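Local coordinates for protein C2 toxin component I (Clostridium botulinum, PDB 2J3X) that is the enzymatic component of the binary C2 toxin, an ADP-ribosyltransferase whose target, as in related clostridial binary toxins, is probably actin, at residues F56-A67 with T404-R412; G303-F314 with K360-R368. The protein carries 2 engineered substitutions. One frame throughout, in Å; residues are numbered along the deposited sequence. Where two conformers were deposited one is given.

Contact 1 (F56-A67 with T404-R412); sequences FSTDILFSSLTA and TPITSIINR. With SO4 (sulfate ion), chain U.
D59 holds its carboxylate beside its own backbone N (chi1 -63°), which lays the group alongside T407, while S408 swings OG anti to its N (chi1 -175°), toward the carbonyl of F62. T407 N donates to D59 OD1 at 3.0 Å, entering from well above the carboxylate plane. The S408 hydroxyl gives its proton to F62 O over 2.6 Å, tilted only slightly from the carbonyl plane. One residue further along each segment, S63 OG works in both directions. It accepts an almost straight bond from I409 N (2.9 Å) and donates to D59 O, which F62 N reaches from the opposite face of the carbonyl; the rotation of the hydroxyl is thereby fixed.

Apolar groups fill in around the bonds. I406 sets CD1 against F62 CB at 3.4 Å, and its CG2 meets the methyl of T58. I409 runs CD1 in beside D59 CB and up to F56 CE1, 4.0 Å away. Further along, one water joins S64 N to I409 O, and a second lies between S64 OG and I410 O. S64 OG also caps the helix that follows by accepting from A67 N, and A67 CB rests against I409 O. T66 OG1 contacts a sulfate, probably from the crystallisation liquor.

Strand 397-411 pairs with strand 414-426 through T404, I406 and S408. The alternate amides of T407 and I409 are satisfied by D59 and S63, so this buried edge of the strand is matched by polar partners from the N-terminal ADP-ribosyltransferase region, with I406 and I409 packing between.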
loop_
_atom_site.group_PDB
_atom_site.type_symbol
_atom_site.label_atom_id
_atom_site.label_comp_id
_atom_site.label_asym_id
_atom_site.label_seq_id
_atom_site.Cartn_x
_atom_site.Cartn_y
_atom_site.Cartn_z
ATOM N N PHE A 56 -13.197 -4.346 -0.475
ATOM C CA PHE A 56 -13.860 -3.091 -0.127
ATOM C C PHE A 56 -12.988 -2.290 0.870
ATOM O O PHE A 56 -12.887 -1.066 0.777
ATOM C CB PHE A 56 -15.270 -3.372 0.423
ATOM C CG PHE A 56 -16.113 -2.125 0.586
ATOM C CD1 PHE A 56 -16.773 -1.558 -0.503
ATOM C CD2 PHE A 56 -16.156 -1.476 1.812
ATOM C CE1 PHE A 56 -17.535 -0.376 -0.354
ATOM C CE2 PHE A 56 -16.890 -0.295 1.961
ATOM C CZ PHE A 56 -17.589 0.252 0.903
ATOM N N SER A 57 -12.417 -2.972 1.858
ATOM C CA SER A 57 -11.586 -2.296 2.859
ATOM C C SER A 57 -10.351 -1.654 2.229
ATOM O O SER A 57 -9.828 -0.635 2.724
ATOM C CB SER A 57 -11.205 -3.247 4.030
ATOM O OG SER A 57 -10.153 -4.170 3.649
ATOM N N THR A 58 -9.874 -2.233 1.111
ATOM C CA THR A 58 -8.759 -1.619 0.345
ATOM C C THR A 58 -9.288 -0.421 -0.456
ATOM O O THR A 58 -8.668 0.642 -0.461
ATOM C CB THR A 58 -8.205 -2.669 -0.596
ATOM O OG1 THR A 58 -7.596 -3.709 0.206
ATOM C CG2 THR A 58 -7.141 -2.077 -1.531
ATOM N N ASP A 59 -10.395 -0.636 -1.181
ATOM C CA ASP A 59 -10.993 0.417 -2.017
ATOM C C ASP A 59 -11.175 1.756 -1.294
ATOM O O ASP A 59 -10.855 2.825 -1.839
ATOM C CB ASP A 59 -12.396 -0.022 -2.493
ATOM C CG ASP A 59 -12.361 -1.253 -3.370
ATOM O OD1 ASP A 59 -11.306 -1.626 -3.902
ATOM O OD2 ASP A 59 -13.442 -1.882 -3.463
ATOM N N ILE A 60 -11.695 1.694 -0.070
ATOM C CA ILE A 60 -11.959 2.923 0.699
ATOM C C ILE A 60 -10.753 3.714 1.121
ATOM O O ILE A 60 -10.887 4.922 1.324
ATOM C CB ILE A 60 -12.909 2.669 1.889
ATOM C CG1 ILE A 60 -12.223 1.714 2.887
ATOM C CG2 ILE A 60 -14.276 2.056 1.358
ATOM C CD1 ILE A 60 -13.137 1.221 4.001
ATOM N N LEU A 61 -9.557 3.072 1.202
ATOM C CA LEU A 61 -8.325 3.831 1.520
ATOM C C LEU A 61 -7.960 4.780 0.354
ATOM O O LEU A 61 -7.161 5.716 0.500
ATOM C CB LEU A 61 -7.151 2.854 1.722
ATOM C CG LEU A 61 -7.388 1.747 2.767
ATOM C CD1 LEU A 61 -6.043 0.880 2.747
ATOM C CD2 LEU A 61 -7.592 2.379 4.089
ATOM N N PHE A 62 -8.495 4.455 -0.851
ATOM C CA PHE A 62 -8.150 5.146 -2.111
ATOM C C PHE A 62 -9.415 5.727 -2.764
ATOM O O PHE A 62 -9.552 5.732 -3.988
ATOM C CB PHE A 62 -7.415 4.183 -3.064
ATOM C CG PHE A 62 -6.155 3.608 -2.431
ATOM C CD1 PHE A 62 -5.037 4.427 -2.161
ATOM C CD2 PHE A 62 -6.175 2.276 -1.963
ATOM C CE1 PHE A 62 -3.874 3.845 -1.476
ATOM C CE2 PHE A 62 -5.059 1.740 -1.275
ATOM C CZ PHE A 62 -3.941 2.517 -1.059
ATOM N N SER A 63 -10.346 6.159 -1.899
ATOM C CA SER A 63 -11.529 6.896 -2.305
ATOM C C SER A 63 -11.544 8.200 -1.524
ATOM O O SER A 63 -11.007 8.283 -0.394
ATOM C CB SER A 63 -12.777 6.080 -1.988
ATOM O OG SER A 63 -12.746 4.810 -2.656
ATOM N N SER A 64 -12.122 9.254 -2.111
ATOM C CA SER A 64 -12.103 10.575 -1.451
ATOM C C SER A 64 -12.910 10.580 -0.114
ATOM O O SER A 64 -13.895 9.837 0.029
ATOM C CB SER A 64 -12.682 11.688 -2.346
ATOM O OG SER A 64 -14.093 11.537 -2.432
ATOM N N LEU A 65 -12.548 11.489 0.803
ATOM C CA LEU A 65 -13.317 11.665 2.058
ATOM C C LEU A 65 -14.773 12.063 1.723
ATOM O O LEU A 65 -15.705 11.624 2.404
ATOM C CB LEU A 65 -12.614 12.668 3.026
ATOM C CG LEU A 65 -11.138 12.208 3.252
ATOM C CD1 LEU A 65 -10.277 13.269 3.977
ATOM C CD2 LEU A 65 -11.060 10.932 4.010
ATOM N N THR A 66 -14.973 12.843 0.660
ATOM C CA THR A 66 -16.340 13.115 0.159
ATOM C C THR A 66 -17.123 11.844 -0.154
ATOM O O THR A 66 -18.276 11.691 0.268
ATOM C CB THR A 66 -16.279 14.006 -1.090
ATOM O OG1 THR A 66 -15.688 15.242 -0.719
ATOM C CG2 THR A 66 -17.695 14.305 -1.603
ATOM N N ALA A 67 -16.473 10.909 -0.848
ATOM C CA ALA A 67 -17.124 9.676 -1.244
ATOM C C ALA A 67 -17.404 8.838 0.014
ATOM O O ALA A 67 -18.457 8.203 0.123
ATOM C CB ALA A 67 -16.223 8.903 -2.211
ATOM N N THR A 404 -1.103 -2.750 -7.664
ATOM C CA THR A 404 -2.267 -3.427 -7.116
ATOM C C THR A 404 -3.587 -2.874 -7.682
ATOM O O THR A 404 -3.867 -1.696 -7.498
ATOM C CB THR A 404 -2.295 -3.194 -5.585
ATOM O OG1 THR A 404 -1.081 -3.772 -5.023
ATOM C CG2 THR A 404 -3.474 -3.950 -5.015
ATOM N N PRO A 405 -4.403 -3.716 -8.325
ATOM C CA PRO A 405 -5.713 -3.164 -8.837
ATOM C C PRO A 405 -6.697 -2.933 -7.685
ATOM O O PRO A 405 -6.720 -3.724 -6.716
ATOM C CB PRO A 405 -6.281 -4.323 -9.700
ATOM C CG PRO A 405 -5.211 -5.346 -9.762
ATOM C CD PRO A 405 -4.253 -5.143 -8.599
ATOM N N ILE A 406 -7.542 -1.911 -7.811
ATOM C CA ILE A 406 -8.565 -1.650 -6.825
ATOM C C ILE A 406 -9.791 -1.154 -7.538
ATOM O O ILE A 406 -9.738 -0.857 -8.745
ATOM C CB ILE A 406 -8.123 -0.556 -5.823
ATOM C CG1 ILE A 406 -7.892 0.807 -6.541
ATOM C CG2 ILE A 406 -6.847 -0.987 -5.044
ATOM C CD1 ILE A 406 -7.894 2.009 -5.580
ATOM N N THR A 407 -10.876 -1.010 -6.795
ATOM C CA THR A 407 -12.035 -0.358 -7.358
ATOM C C THR A 407 -12.309 0.853 -6.504
ATOM O O THR A 407 -12.845 0.675 -5.391
ATOM C CB THR A 407 -13.263 -1.305 -7.272
ATOM O OG1 THR A 407 -12.987 -2.552 -7.930
ATOM C CG2 THR A 407 -14.501 -0.655 -7.865
ATOM N N SER A 408 -12.020 2.070 -7.007
ATOM C CA SER A 408 -12.212 3.294 -6.198
ATOM C C SER A 408 -13.680 3.737 -6.262
ATOM O O SER A 408 -14.339 3.589 -7.314
ATOM C CB SER A 408 -11.342 4.423 -6.696
ATOM O OG SER A 408 -11.396 5.603 -5.868
ATOM N N ILE A 409 -14.189 4.259 -5.149
ATOM C CA ILE A 409 -15.571 4.715 -5.121
ATOM C C ILE A 409 -15.581 6.195 -5.329
ATOM O O ILE A 409 -14.989 6.936 -4.521
ATOM C CB ILE A 409 -16.252 4.327 -3.789
ATOM C CG1 ILE A 409 -16.457 2.807 -3.744
ATOM C CG2 ILE A 409 -17.596 5.017 -3.704
ATOM C CD1 ILE A 409 -15.557 2.125 -2.846
ATOM N N ILE A 410 -16.185 6.661 -6.439
ATOM C CA ILE A 410 -16.032 8.062 -6.848
ATOM C C ILE A 410 -17.209 8.816 -6.270
ATOM O O ILE A 410 -17.046 9.922 -5.743
ATOM C CB ILE A 410 -15.973 8.240 -8.429
ATOM C CG1 ILE A 410 -14.940 7.272 -9.070
ATOM C CG2 ILE A 410 -15.681 9.662 -8.808
ATOM C CD1 ILE A 410 -13.461 7.440 -8.629
ATOM N N ASN A 411 -18.393 8.229 -6.381
ATOM C CA ASN A 411 -19.594 8.841 -5.804
ATOM C C ASN A 411 -20.678 7.802 -5.639
ATOM O O ASN A 411 -20.432 6.616 -5.804
ATOM C CB ASN A 411 -20.060 10.059 -6.633
ATOM C CG ASN A 411 -20.471 9.679 -8.061
ATOM O OD1 ASN A 411 -21.184 8.702 -8.269
ATOM N ND2 ASN A 411 -19.955 10.419 -9.038
ATOM N N ARG A 412 -21.893 8.228 -5.291
ATOM C CA ARG A 412 -22.940 7.259 -5.000
ATOM C C ARG A 412 -23.151 6.241 -6.120
ATOM O O ARG A 412 -23.393 5.061 -5.830
ATOM C CB ARG A 412 -24.263 7.962 -4.643
ATOM C CG ARG A 412 -25.265 7.069 -3.898
ATOM C CD ARG A 412 -26.557 7.836 -3.653
ATOM N NE ARG A 412 -27.067 8.307 -4.933
ATOM C CZ ARG A 412 -27.808 9.398 -5.123
ATOM N NH1 ARG A 412 -28.181 9.705 -6.355
ATOM N NH2 ARG A 412 -28.167 10.174 -4.104
HETATM S S SO4 U . -17.445 17.217 1.616
HETATM O O1 SO4 U . -18.626 16.371 1.425
HETATM O O2 SO4 U . -16.576 16.818 2.748
HETATM O O3 SO4 U . -16.653 17.169 0.376
HETATM O O4 SO4 U . -17.866 18.606 1.843
HETATM O O HOH W 1 -13.064 8.864 -4.742
HETATM O O HOH W 2 -14.531 11.116 -5.220
#

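Contact 2 (G303-F314 with K360-R368). Engineered in segment 360-368: R361 (natural residue Ser).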
loop_
_atom_site.group_PDB
_atom_site.type_symbol
_atom_site.label_atom_id
_atom_site.label_comp_id
_atom_site.label_asym_id
_atom_site.label_seq_id
_atom_site.Cartn_x
_atom_site.Cartn_y
_atom_site.Cartn_z
ATOM N N GLY A 303 -3.242 8.580 -17.983
ATOM C CA GLY A 303 -2.407 7.625 -18.740
ATOM C C GLY A 303 -1.158 8.188 -19.406
ATOM O O GLY A 303 -0.296 7.414 -19.834
ATOM N N ILE A 304 -1.023 9.510 -19.467
ATOM C CA ILE A 304 0.036 10.132 -20.263
ATOM C C ILE A 304 1.476 9.704 -19.855
ATOM O O ILE A 304 2.288 9.349 -20.717
ATOM C CB ILE A 304 -0.100 11.684 -20.316
ATOM C CG1 ILE A 304 -1.445 12.074 -20.936
ATOM C CG2 ILE A 304 1.117 12.290 -21.078
ATOM C CD1 ILE A 304 -1.618 11.513 -22.288
ATOM N N PRO A 305 1.775 9.658 -18.529
ATOM C CA PRO A 305 3.103 9.196 -18.112
ATOM C C PRO A 305 3.446 7.782 -18.555
ATOM O O PRO A 305 4.644 7.427 -18.570
ATOM C CB PRO A 305 3.038 9.279 -16.554
ATOM C CG PRO A 305 2.027 10.389 -16.296
ATOM C CD PRO A 305 0.946 10.051 -17.374
ATOM N N PHE A 306 2.445 6.963 -18.919
ATOM C CA PHE A 306 2.718 5.570 -19.306
ATOM C C PHE A 306 2.675 5.387 -20.841
ATOM O O PHE A 306 2.560 4.286 -21.333
ATOM C CB PHE A 306 1.654 4.713 -18.664
ATOM C CG PHE A 306 1.628 4.880 -17.169
ATOM C CD1 PHE A 306 2.653 4.315 -16.401
ATOM C CD2 PHE A 306 0.704 5.741 -16.569
ATOM C CE1 PHE A 306 2.670 4.530 -15.008
ATOM C CE2 PHE A 306 0.712 5.953 -15.173
ATOM C CZ PHE A 306 1.701 5.369 -14.418
ATOM N N ASP A 307 2.620 6.502 -21.555
ATOM C CA ASP A 307 2.429 6.446 -23.019
ATOM C C ASP A 307 1.096 5.824 -23.368
ATOM O O ASP A 307 0.978 5.021 -24.344
ATOM C CB ASP A 307 3.569 5.661 -23.682
ATOM C CG ASP A 307 4.886 6.405 -23.646
ATOM O OD1 ASP A 307 4.925 7.566 -23.192
ATOM O OD2 ASP A 307 5.915 5.840 -24.105
ATOM N N LEU A 308 0.088 6.131 -22.563
ATOM C CA LEU A 308 -1.253 5.667 -22.837
ATOM C C LEU A 308 -2.146 6.881 -23.109
ATOM O O LEU A 308 -1.796 7.986 -22.729
ATOM C CB LEU A 308 -1.830 4.832 -21.666
ATOM C CG LEU A 308 -1.104 3.486 -21.420
ATOM C CD1 LEU A 308 -1.539 2.891 -20.089
ATOM C CD2 LEU A 308 -1.404 2.465 -22.509
ATOM N N PRO A 309 -3.292 6.663 -23.754
ATOM C CA PRO A 309 -4.215 7.820 -23.948
ATOM C C PRO A 309 -4.548 8.426 -22.577
ATOM O O PRO A 309 -4.639 7.666 -21.612
ATOM C CB PRO A 309 -5.481 7.153 -24.509
ATOM C CG PRO A 309 -5.015 5.953 -25.184
ATOM C CD PRO A 309 -3.814 5.423 -24.368
ATOM N N SER A 310 -4.786 9.741 -22.483
ATOM C CA SER A 310 -5.063 10.311 -21.154
ATOM C C SER A 310 -6.227 9.613 -20.481
ATOM O O SER A 310 -6.217 9.429 -19.242
ATOM C CB SER A 310 -5.361 11.806 -21.232
ATOM O OG SER A 310 -6.419 12.018 -22.179
ATOM N N ASP A 311 -7.231 9.198 -21.268
ATOM C CA ASP A 311 -8.445 8.651 -20.715
ATOM C C ASP A 311 -8.510 7.129 -20.857
ATOM O O ASP A 311 -9.589 6.532 -20.860
ATOM C CB ASP A 311 -9.672 9.307 -21.384
ATOM C CG ASP A 311 -9.648 9.197 -22.910
ATOM O OD1 ASP A 311 -8.560 9.071 -23.556
ATOM O OD2 ASP A 311 -10.769 9.295 -23.486
ATOM N N PHE A 312 -7.335 6.521 -20.915
ATOM C CA PHE A 312 -7.211 5.082 -20.864
ATOM C C PHE A 312 -8.074 4.548 -19.732
ATOM O O PHE A 312 -7.978 5.056 -18.607
ATOM C CB PHE A 312 -5.744 4.692 -20.592
ATOM C CG PHE A 312 -5.548 3.196 -20.509
ATOM C CD1 PHE A 312 -5.763 2.507 -19.288
ATOM C CD2 PHE A 312 -5.186 2.478 -21.636
ATOM C CE1 PHE A 312 -5.633 1.126 -19.225
ATOM C CE2 PHE A 312 -5.031 1.117 -21.585
ATOM C CZ PHE A 312 -5.264 0.417 -20.385
ATOM N N SER A 313 -8.851 3.503 -19.977
ATOM C CA SER A 313 -9.688 2.955 -18.889
ATOM C C SER A 313 -9.445 1.485 -18.697
ATOM O O SER A 313 -9.277 0.730 -19.693
ATOM C CB SER A 313 -11.184 3.160 -19.213
ATOM O OG SER A 313 -12.034 2.525 -18.257
ATOM N N PHE A 314 -9.542 1.052 -17.427
ATOM C CA PHE A 314 -9.489 -0.365 -17.089
ATOM C C PHE A 314 -10.841 -1.050 -16.957
ATOM O O PHE A 314 -10.918 -2.235 -16.569
ATOM C CB PHE A 314 -8.722 -0.512 -15.741
ATOM C CG PHE A 314 -7.239 -0.276 -15.832
ATOM C CD1 PHE A 314 -6.394 -1.231 -16.444
ATOM C CD2 PHE A 314 -6.686 0.864 -15.270
ATOM C CE1 PHE A 314 -5.009 -1.043 -16.504
ATOM C CE2 PHE A 314 -5.294 1.063 -15.322
ATOM C CZ PHE A 314 -4.457 0.062 -15.931
ATOM N N LYS A 360 -10.735 10.998 -10.174
ATOM C CA LYS A 360 -10.971 10.230 -11.393
ATOM C C LYS A 360 -9.701 9.902 -12.149
ATOM O O LYS A 360 -9.767 9.392 -13.286
ATOM C CB LYS A 360 -11.934 10.986 -12.315
ATOM C CG LYS A 360 -13.317 11.141 -11.657
ATOM C CD LYS A 360 -14.270 11.820 -12.624
ATOM C CE LYS A 360 -15.431 12.455 -11.864
ATOM N NZ LYS A 360 -16.364 13.065 -12.859
ATOM N N ARG A 361 -8.535 10.185 -11.571
ATOM C CA ARG A 361 -7.276 9.765 -12.195
ATOM C C ARG A 361 -6.965 8.348 -11.716
ATOM O O ARG A 361 -6.939 8.105 -10.497
ATOM C CB ARG A 361 -6.161 10.713 -11.788
ATOM C CG ARG A 361 -6.432 12.149 -12.317
ATOM C CD ARG A 361 -5.200 12.927 -12.074
ATOM N NE ARG A 361 -5.316 14.318 -12.497
ATOM C CZ ARG A 361 -4.333 15.202 -12.346
ATOM N NH1 ARG A 361 -3.189 14.818 -11.792
ATOM N NH2 ARG A 361 -4.506 16.465 -12.734
ATOM N N ARG A 362 -6.747 7.426 -12.661
ATOM C CA ARG A 362 -6.699 5.960 -12.357
ATOM C C ARG A 362 -5.334 5.479 -11.864
ATOM O O ARG A 362 -5.216 4.343 -11.371
ATOM C CB ARG A 362 -7.061 5.187 -13.659
ATOM C CG ARG A 362 -8.495 5.460 -14.107
ATOM C CD ARG A 362 -8.684 4.908 -15.524
ATOM N NE ARG A 362 -10.093 5.041 -15.949
ATOM C CZ ARG A 362 -10.635 6.147 -16.452
ATOM N NH1 ARG A 362 -9.942 7.256 -16.607
ATOM N NH2 ARG A 362 -11.894 6.121 -16.820
ATOM N N PHE A 363 -4.294 6.288 -12.050
ATOM C CA PHE A 363 -2.929 5.774 -11.789
ATOM C C PHE A 363 -2.413 6.431 -10.498
ATOM O O PHE A 363 -2.024 7.592 -10.492
ATOM C CB PHE A 363 -2.003 6.006 -12.999
ATOM C CG PHE A 363 -2.526 5.344 -14.265
ATOM C CD1 PHE A 363 -3.432 6.026 -15.106
ATOM C CD2 PHE A 363 -2.151 4.054 -14.587
ATOM C CE1 PHE A 363 -3.951 5.430 -16.270
ATOM C CE2 PHE A 363 -2.659 3.409 -15.775
ATOM C CZ PHE A 363 -3.576 4.124 -16.637
ATOM N N ILE A 364 -2.462 5.668 -9.402
ATOM C CA ILE A 364 -2.203 6.254 -8.086
ATOM C C ILE A 364 -0.781 5.879 -7.686
ATOM O O ILE A 364 -0.553 4.759 -7.301
ATOM C CB ILE A 364 -3.163 5.669 -7.046
ATOM C CG1 ILE A 364 -4.647 5.798 -7.455
ATOM C CG2 ILE A 364 -2.855 6.272 -5.635
ATOM C CD1 ILE A 364 -5.567 4.685 -6.833
ATOM N N PHE A 365 0.156 6.816 -7.759
ATOM C CA PHE A 365 1.513 6.545 -7.291
ATOM C C PHE A 365 1.526 6.612 -5.787
ATOM O O PHE A 365 1.129 7.628 -5.212
ATOM C CB PHE A 365 2.549 7.483 -7.831
ATOM C CG PHE A 365 2.979 7.123 -9.237
ATOM C CD1 PHE A 365 3.954 6.169 -9.456
ATOM C CD2 PHE A 365 2.345 7.715 -10.320
ATOM C CE1 PHE A 365 4.368 5.839 -10.777
ATOM C CE2 PHE A 365 2.753 7.380 -11.643
ATOM C CZ PHE A 365 3.760 6.430 -11.844
ATOM N N ARG A 366 1.909 5.479 -5.188
ATOM C CA ARG A 366 2.037 5.365 -3.719
ATOM C C ARG A 366 3.564 5.397 -3.519
ATOM O O ARG A 366 4.252 4.386 -3.613
ATOM C CB ARG A 366 1.330 4.054 -3.267
ATOM C CG ARG A 366 1.497 3.841 -1.709
ATOM C CD ARG A 366 0.583 2.761 -1.215
ATOM N NE ARG A 366 0.814 2.552 0.224
ATOM C CZ ARG A 366 1.505 1.526 0.745
ATOM N NH1 ARG A 366 2.003 0.576 -0.056
ATOM N NH2 ARG A 366 1.659 1.448 2.102
ATOM N N LEU A 367 4.104 6.594 -3.287
ATOM C CA LEU A 367 5.547 6.829 -3.369
ATOM C C LEU A 367 6.140 6.682 -1.977
ATOM O O LEU A 367 5.700 7.361 -1.065
ATOM C CB LEU A 367 5.848 8.287 -3.829
ATOM C CG LEU A 367 5.253 8.541 -5.225
ATOM C CD1 LEU A 367 5.402 10.008 -5.587
ATOM C CD2 LEU A 367 5.955 7.627 -6.248
ATOM N N ARG A 368 7.145 5.833 -1.824
ATOM C CA ARG A 368 7.885 5.821 -0.566
ATOM C C ARG A 368 8.898 6.952 -0.559
ATOM O O ARG A 368 9.835 6.966 -1.366
ATOM C CB ARG A 368 8.555 4.437 -0.360
ATOM C CG ARG A 368 9.451 4.407 0.960
ATOM C CD ARG A 368 10.220 3.051 1.008
ATOM N NE ARG A 368 9.232 1.960 0.915
ATOM C CZ ARG A 368 9.403 0.777 0.294
ATOM N NH1 ARG A 368 10.529 0.491 -0.314
ATOM N NH2 ARG A 368 8.387 -0.117 0.241
HETATM O O HOH W 3 -10.749 2.293 -14.986
#
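R362 opens the contact, its chain extended from CG to NE so that the guanidinium lies across the backbone of F312 and S313. F312 O sits over one face of the group and approaches R362 CD to 3.2 Å, but its angle to NE is too poor for a hydrogen bond. The polar link is instead indirect, through a water at the guanidinium edge, in its plane, which accepts from R362 NE at 3.0 Å and also from F314 N.

F363 comes next and its ring plugs the loop. F306 lies partly over one face, the two rings oblique at 35° with centroids 4.8 Å apart, the side chains sliding past each other in opposite directions. F363 CE1 touches G303 CA at 3.6 Å, and F312 CD1 arrives at the ring edge. The F314 ring is tilted against that of F363 by 56°. F314 CE2 lies 3.6 Å from F363 CE2. Within the loop, L308 CD1 sits over the centre of the F312 ring, and F312 CE1 over that of F314, so L308, F312 and F314 are layered one on another beside F363. G303 O holds the start of the loop in shape by accepting from both F306 N and L308 N.

I364 turns away from the loop. F365 returns to it, meeting F306 rim to rim with nearly parallel planes, F365 CZ 3.5 Å from F306 CZ, and completes an aromatic cluster of F306, F314, F363 and F365. R366 is directed elsewhere, to salt bridges with D220 and D422.

Strand 363-369 lies between strands 295-301 and 414-426, F363 pairing with V301 and I364 with V419 and I421. Helix 326-336 closes in on the cluster: F332 and W336 meet F306 edge-to-face, and F332 also meets F363.

From the N terminus, the chain first passes residues 56-67, at the join of helices 47-59 and 65-73, and meets 404-412 near the end of the chain, so contact 1 closes a loop of 336 residues. Contact 2 falls wholly within that span and closes a shorter one of 45 residues, between the loop after strand 295-301 and strand 363-369. Both reach the same sheet, which holds strands 363-369 and 397-411. Contact 1 fastens the N-terminal ADP-ribosyltransferase region to it, whereas contact 2 packs a loop of the C-terminal region onto it. They touch through I364, whose CD1 lies 3.8 Å from I406 CD1 and also near F62, and through K360 against I410.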